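Local coordinates for conserved domain protein (PDB 4IAJ), which is of unknown function, a small streptococcal protein of the DUF4649 family built on a four-stranded antiparallel sheet with two short helices, at residues Val21-Tyr26 with Gly60-Ile65; Gln47-Lys52 with Phe66-Lys71. One frame throughout, in Å; residues are numbered along the deposited sequence.

Contact 1 of 2, residues Val21-Tyr26 with Gly60-Ile65. With EDO (1,2-ethanediol), chain P.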
loop_
_atom_site.group_PDB
_atom_site.type_symbol
_atom_site.label_atom_id
_atom_site.label_comp_id
_atom_site.label_asym_id
_atom_site.label_seq_id
_atom_site.Cartn_x
_atom_site.Cartn_y
_atom_site.Cartn_z
ATOM N N VAL B 21 -18.940 -8.297 -10.408
ATOM C CA VAL B 21 -18.261 -9.517 -9.956
ATOM C C VAL B 21 -19.295 -10.412 -9.302
ATOM O O VAL B 21 -20.279 -9.921 -8.761
ATOM C CB VAL B 21 -17.087 -9.255 -8.991
ATOM C CG1 VAL B 21 -15.970 -8.532 -9.724
ATOM C CG2 VAL B 21 -17.511 -8.455 -7.763
ATOM N N THR B 22 -19.069 -11.723 -9.376
ATOM C CA THR B 22 -20.002 -12.696 -8.836
ATOM C C THR B 22 -19.268 -13.719 -7.976
ATOM O O THR B 22 -18.085 -14.011 -8.195
ATOM C CB THR B 22 -20.774 -13.450 -9.948
ATOM O OG1 THR B 22 -19.870 -14.238 -10.724
ATOM C CG2 THR B 22 -21.481 -12.487 -10.876
ATOM N N PHE B 23 -19.987 -14.254 -6.996
ATOM C CA PHE B 23 -19.469 -15.309 -6.154
ATOM C C PHE B 23 -20.515 -16.398 -6.120
ATOM O O PHE B 23 -21.698 -16.125 -5.908
ATOM C CB PHE B 23 -19.097 -14.754 -4.768
ATOM C CG PHE B 23 -18.079 -13.643 -4.837
ATOM C CD1 PHE B 23 -16.719 -13.926 -4.841
ATOM C CD2 PHE B 23 -18.487 -12.321 -4.966
ATOM C CE1 PHE B 23 -15.794 -12.911 -4.937
ATOM C CE2 PHE B 23 -17.560 -11.297 -5.069
ATOM C CZ PHE B 23 -16.216 -11.587 -5.049
ATOM N N GLU B 24 -20.077 -17.625 -6.406
ATOM C CA GLU B 24 -20.979 -18.764 -6.479
ATOM C C GLU B 24 -21.535 -19.058 -5.096
ATOM O O GLU B 24 -22.723 -19.326 -4.948
ATOM C CB GLU B 24 -20.284 -20.000 -7.054
ATOM C CG GLU B 24 -21.248 -21.160 -7.335
ATOM C CD GLU B 24 -20.602 -22.322 -8.087
ATOM O OE1 GLU B 24 -19.572 -22.115 -8.773
ATOM O OE2 GLU B 24 -21.140 -23.446 -8.005
ATOM N N SER B 25 -20.682 -18.965 -4.081
ATOM C CA SER B 25 -21.112 -19.124 -2.698
ATOM C C SER B 25 -20.654 -17.968 -1.805
ATOM O O SER B 25 -19.765 -17.178 -2.158
ATOM C CB SER B 25 -20.585 -20.454 -2.138
ATOM O OG SER B 25 -19.187 -20.393 -1.910
ATOM N N TYR B 26 -21.268 -17.893 -0.630
ATOM C CA TYR B 26 -20.880 -16.939 0.394
ATOM C C TYR B 26 -19.433 -17.173 0.826
ATOM O O TYR B 26 -18.683 -16.209 1.012
ATOM C CB TYR B 26 -21.804 -17.038 1.610
ATOM C CG TYR B 26 -21.739 -15.837 2.519
ATOM C CD1 TYR B 26 -20.786 -15.745 3.526
ATOM C CD2 TYR B 26 -22.630 -14.786 2.364
ATOM C CE1 TYR B 26 -20.727 -14.639 4.355
ATOM C CE2 TYR B 26 -22.584 -13.679 3.187
ATOM C CZ TYR B 26 -21.634 -13.606 4.179
ATOM O OH TYR B 26 -21.611 -12.498 4.994
ATOM N N GLY B 60 -23.078 2.090 0.121
ATOM C CA GLY B 60 -21.746 2.090 0.666
ATOM C C GLY B 60 -20.759 1.617 -0.368
ATOM O O GLY B 60 -21.112 1.434 -1.553
ATOM N N THR B 61 -19.523 1.460 0.093
ATOM C CA THR B 61 -18.409 1.043 -0.735
ATOM C C THR B 61 -18.352 -0.461 -0.832
ATOM O O THR B 61 -18.949 -1.185 -0.016
ATOM C CB THR B 61 -17.059 1.492 -0.151
ATOM O OG1 THR B 61 -16.918 0.950 1.168
ATOM C CG2 THR B 61 -16.963 2.989 -0.078
ATOM N N TYR B 62 -17.608 -0.932 -1.831
ATOM C CA TYR B 62 -17.386 -2.346 -2.011
ATOM C C TYR B 62 -16.715 -2.908 -0.767
ATOM O O TYR B 62 -17.096 -3.952 -0.286
ATOM C CB TYR B 62 -16.510 -2.597 -3.241
ATOM C CG TYR B 62 -16.285 -4.055 -3.558
ATOM C CD1 TYR B 62 -15.336 -4.802 -2.846
ATOM C CD2 TYR B 62 -17.011 -4.698 -4.551
ATOM C CE1 TYR B 62 -15.136 -6.137 -3.111
ATOM C CE2 TYR B 62 -16.804 -6.040 -4.825
ATOM C CZ TYR B 62 -15.857 -6.746 -4.103
ATOM O OH TYR B 62 -15.659 -8.081 -4.365
ATOM N N GLY B 63 -15.727 -2.190 -0.251
ATOM C CA GLY B 63 -14.962 -2.624 0.912
ATOM C C GLY B 63 -15.781 -2.857 2.158
ATOM O O GLY B 63 -15.424 -3.685 2.957
ATOM N N ASP B 64 -16.895 -2.143 2.306
ATOM C CA ASP B 64 -17.754 -2.292 3.492
ATOM C C ASP B 64 -18.840 -3.365 3.374
ATOM O O ASP B 64 -19.610 -3.584 4.325
ATOM C CB ASP B 64 -18.432 -0.956 3.807
ATOM C CG ASP B 64 -17.519 0.012 4.500
ATOM O OD1 ASP B 64 -16.524 -0.425 5.117
ATOM O OD2 ASP B 64 -17.817 1.221 4.463
ATOM N N ILE B 65 -18.917 -4.042 2.235
ATOM C CA ILE B 65 -19.908 -5.113 2.070
ATOM C C ILE B 65 -19.713 -6.273 3.033
ATOM O O ILE B 65 -20.677 -6.743 3.637
ATOM C CB ILE B 65 -19.946 -5.680 0.644
ATOM C CG1 ILE B 65 -20.411 -4.613 -0.341
ATOM C CG2 ILE B 65 -20.921 -6.862 0.585
ATOM C CD1 ILE B 65 -20.289 -5.041 -1.790
HETATM C C1 EDO P . -13.006 1.306 1.902
HETATM O O1 EDO P . -14.378 1.030 2.210
HETATM C C2 EDO P . -12.044 0.255 2.457
HETATM O O2 EDO P . -12.706 -0.938 2.907
#
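Thr61 OG1 is gripped from two directions: it lies 2.7 Å from O1 of a bound 1,2-ethanediol, a hydrogen bond in which either oxygen may be the donor, and it accepts a longer bond from Asp64 N at 3.3 Å, bent to 137° at the hydrogen. The second bond, made to the backbone nitrogen three residues on, defines an ST motif, and Asp64 N also reaches Thr61 O at 3.2 Å, so the turn leading into helix 65-71 is held by both oxygens of Thr61. The diol probably comes from the crystallisation liquor. Across the contact the work falls to Tyr62, whose ring is carried away from its own backbone nitrogen (chi1 -177°), which turns its edge and hydroxyl toward strand 18-23. That strand is an outer one of the antiparallel sheet, in order 18-23, 7-12, 46-51, 54-56, and the loop after strand 54-56, at the other border of the sheet, reaches the side chains of 18-23. Val21 CG2 touches the Tyr62 ring at its edge, near the ring plane, 3.9 Å from CE2. Beyond it the hydroxyl of Tyr62 comes up to the rim of Phe23, with OH 3.6 Å from Phe23 CZ and close to the plane of that ring. The two aromatic side chains come from opposite directions and meet hydroxyl to ring edge. Phe23 makes an edge-to-face pair with Phe29 of helix 26-35, while the Tyr62 ring meets Tyr11 with planes about 80° apart. Asp64 OD1 is hydrogen-bonded to Gln34 NE2 of a third subunit.

Contact 2 of 2, residues Gln47-Lys52 with Phe66-Lys71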
loop_
_atom_site.group_PDB
_atom_site.type_symbol
_atom_site.label_atom_id
_atom_site.label_comp_id
_atom_site.label_asym_id
_atom_site.label_seq_id
_atom_site.Cartn_x
_atom_site.Cartn_y
_atom_site.Cartn_z
ATOM N N GLN B 47 -23.303 -0.043 -6.849
ATOM C CA GLN B 47 -24.522 0.291 -7.540
ATOM C C GLN B 47 -25.589 -0.752 -7.284
ATOM O O GLN B 47 -26.756 -0.403 -7.174
ATOM C CB GLN B 47 -24.249 0.398 -9.028
ATOM C CG GLN B 47 -25.300 1.201 -9.762
ATOM C CD GLN B 47 -25.397 0.790 -11.205
ATOM O OE1 GLN B 47 -25.614 -0.389 -11.511
ATOM N NE2 GLN B 47 -25.217 1.750 -12.109
ATOM N N LYS B 48 -25.201 -2.031 -7.203
ATOM C CA LYS B 48 -26.148 -3.122 -6.928
ATOM C C LYS B 48 -25.495 -4.260 -6.133
ATOM O O LYS B 48 -24.432 -4.725 -6.503
ATOM C CB LYS B 48 -26.695 -3.676 -8.238
ATOM C CG LYS B 48 -27.665 -4.832 -8.090
ATOM C CD LYS B 48 -28.292 -5.211 -9.430
ATOM C CE LYS B 48 -27.384 -6.135 -10.226
ATOM N NZ LYS B 48 -27.963 -6.487 -11.550
ATOM N N LEU B 49 -26.138 -4.686 -5.047
ATOM C CA LEU B 49 -25.702 -5.845 -4.266
ATOM C C LEU B 49 -26.846 -6.841 -4.224
ATOM O O LEU B 49 -27.895 -6.547 -3.671
ATOM C CB LEU B 49 -25.302 -5.436 -2.857
ATOM C CG LEU B 49 -25.107 -6.546 -1.825
ATOM C CD1 LEU B 49 -23.938 -7.455 -2.206
ATOM C CD2 LEU B 49 -24.877 -5.948 -0.453
ATOM N N THR B 50 -26.626 -8.024 -4.793
ATOM C CA THR B 50 -27.674 -9.029 -4.947
ATOM C C THR B 50 -27.268 -10.271 -4.167
ATOM O O THR B 50 -26.215 -10.872 -4.433
ATOM C CB THR B 50 -27.910 -9.380 -6.432
ATOM O OG1 THR B 50 -28.253 -8.195 -7.171
ATOM C CG2 THR B 50 -29.032 -10.365 -6.585
ATOM N N TYR B 51 -28.104 -10.637 -3.203
ATOM C CA TYR B 51 -27.886 -11.802 -2.362
ATOM C C TYR B 51 -28.977 -12.846 -2.606
ATOM O O TYR B 51 -30.150 -12.603 -2.322
ATOM C CB TYR B 51 -27.867 -11.392 -0.895
ATOM C CG TYR B 51 -27.689 -12.554 0.042
ATOM C CD1 TYR B 51 -26.450 -13.167 0.184
ATOM C CD2 TYR B 51 -28.750 -13.046 0.782
ATOM C CE1 TYR B 51 -26.277 -14.238 1.046
ATOM C CE2 TYR B 51 -28.585 -14.114 1.646
ATOM C CZ TYR B 51 -27.342 -14.704 1.774
ATOM O OH TYR B 51 -27.153 -15.759 2.626
ATOM N N LYS B 52 -28.583 -14.009 -3.117
ATOM C CA LYS B 52 -29.532 -15.055 -3.532
ATOM C C LYS B 52 -30.627 -14.506 -4.441
ATOM O O LYS B 52 -31.778 -14.905 -4.333
ATOM C CB LYS B 52 -30.164 -15.721 -2.317
ATOM C CG LYS B 52 -29.141 -16.195 -1.310
ATOM C CD LYS B 52 -29.790 -16.948 -0.162
ATOM C CE LYS B 52 -30.112 -18.369 -0.551
ATOM N NZ LYS B 52 -30.149 -19.214 0.669
ATOM N N PHE B 66 -18.470 -6.715 3.202
ATOM C CA PHE B 66 -18.177 -7.836 4.096
ATOM C C PHE B 66 -18.761 -7.620 5.494
ATOM O O PHE B 66 -19.414 -8.495 6.039
ATOM C CB PHE B 66 -16.655 -8.072 4.162
ATOM C CG PHE B 66 -16.252 -9.244 5.006
ATOM C CD1 PHE B 66 -16.246 -10.524 4.481
ATOM C CD2 PHE B 66 -15.856 -9.069 6.319
ATOM C CE1 PHE B 66 -15.873 -11.614 5.252
ATOM C CE2 PHE B 66 -15.480 -10.151 7.093
ATOM C CZ PHE B 66 -15.488 -11.428 6.560
ATOM N N PHE B 67 -18.542 -6.445 6.067
ATOM C CA PHE B 67 -19.033 -6.163 7.415
ATOM C C PHE B 67 -20.546 -5.986 7.449
ATOM O O PHE B 67 -21.203 -6.485 8.354
ATOM C CB PHE B 67 -18.314 -4.936 7.970
ATOM C CG PHE B 67 -16.835 -5.145 8.088
ATOM C CD1 PHE B 67 -16.319 -5.899 9.131
ATOM C CD2 PHE B 67 -15.967 -4.680 7.101
ATOM C CE1 PHE B 67 -14.957 -6.129 9.236
ATOM C CE2 PHE B 67 -14.597 -4.913 7.197
ATOM C CZ PHE B 67 -14.097 -5.646 8.265
ATOM N N TYR B 68 -21.091 -5.273 6.466
ATOM C CA TYR B 68 -22.546 -5.137 6.317
ATOM C C TYR B 68 -23.256 -6.485 6.343
ATOM O O TYR B 68 -24.186 -6.677 7.121
ATOM C CB TYR B 68 -22.879 -4.388 5.021
ATOM C CG TYR B 68 -24.356 -4.348 4.645
ATOM C CD1 TYR B 68 -25.227 -3.395 5.195
ATOM C CD2 TYR B 68 -24.862 -5.235 3.705
ATOM C CE1 TYR B 68 -26.568 -3.351 4.820
ATOM C CE2 TYR B 68 -26.188 -5.198 3.323
ATOM C CZ TYR B 68 -27.039 -4.266 3.877
ATOM O OH TYR B 68 -28.348 -4.278 3.465
ATOM N N LEU B 69 -22.829 -7.408 5.483
ATOM C CA LEU B 69 -23.477 -8.710 5.369
ATOM C C LEU B 69 -23.398 -9.489 6.670
ATOM O O LEU B 69 -24.354 -10.152 7.051
ATOM C CB LEU B 69 -22.865 -9.536 4.230
ATOM C CG LEU B 69 -23.230 -9.089 2.818
ATOM C CD1 LEU B 69 -22.580 -9.994 1.778
ATOM C CD2 LEU B 69 -24.742 -9.060 2.620
HETATM N N MSE B 70 -22.266 -9.382 7.356
HETATM C CA MSE B 70 -22.039 -10.124 8.591
HETATM C C MSE B 70 -22.975 -9.711 9.686
HETATM O O MSE B 70 -23.246 -10.493 10.581
HETATM C CB MSE B 70 -20.640 -9.856 9.124
HETATM C CG MSE B 70 -19.782 -11.098 9.050
HETATM SE SE MSE B 70 -18.021 -10.628 9.778
HETATM C CE MSE B 70 -18.248 -8.913 10.707
ATOM N N LYS B 71 -23.448 -8.468 9.641
ATOM C CA LYS B 71 -24.319 -7.909 10.676
ATOM C C LYS B 71 -25.799 -8.058 10.333
ATOM O O LYS B 71 -26.656 -7.950 11.198
ATOM C CB LYS B 71 -24.004 -6.426 10.887
ATOM C CG LYS B 71 -22.636 -6.141 11.472
ATOM C CD LYS B 71 -22.545 -4.695 11.932
ATOM C CE LYS B 71 -21.107 -4.212 11.964
ATOM N NZ LYS B 71 -20.955 -3.104 12.941
#
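Leu49 points one methyl, CD2, at Tyr68 and Leu69, which both lie on the helix side of it. Its nearest approach is 4.1 Å, from CD2 to Tyr68 CE2, and the methyl meets that ring at a slant. The same CD2 lies 4.4 Å from Leu69 CD2, so a single branch of the leucine serves two consecutive helix residues. Both Leu49 and Tyr68 hold CG anti to the backbone nitrogen (chi1 167° and 172°), which directs each side chain toward the other segment, between strand 46-51 and helix 65-71. Tyr51, two residues along the strand, also directs its CB at the helix, yet its CD1 stays 5.1 Å from Leu69 CD2 and it covers a little surface without coming into contact. This is one layer of helix laid over one face of an antiparallel sheet: Leu49 pairs through its backbone with Leu56 of the neighbouring strand, and Leu69 rests on Leu56 and on Tyr26 of helix 26-35. Tyr58 meets the Tyr68 ring edge-to-face. The contact buries 135 Å² in all. With only methyl and ring carbons within 4.5 Å across it, and neither hydrogen bond nor salt bridge between the segments, it probably holds by dispersion and the exclusion of water.

How the contacts relate
The centres of contacts 1 and 2 lie about 6 Å apart, and both reach the same antiparallel sheet. Along the chain their segments alternate, 21-26, 47-52, 60-65 and 66-71, the last two being continuous: the loop into helix 65-71 meets outer strand 18-23, while the helix itself covers inner strand 46-51. The two contacts also touch directly. Tyr26 OH of the first lies 3.3 Å from Leu69 CB of the second, Tyr26 CD2 is 3.9 Å from Tyr51 CE1, and Ile65 CG2 is 4.2 Å from Leu49 CD1. Segment 60-71, a loop running into the last helix, thus packs on an outer and an inner strand of one sheet, 18-23 and 46-51.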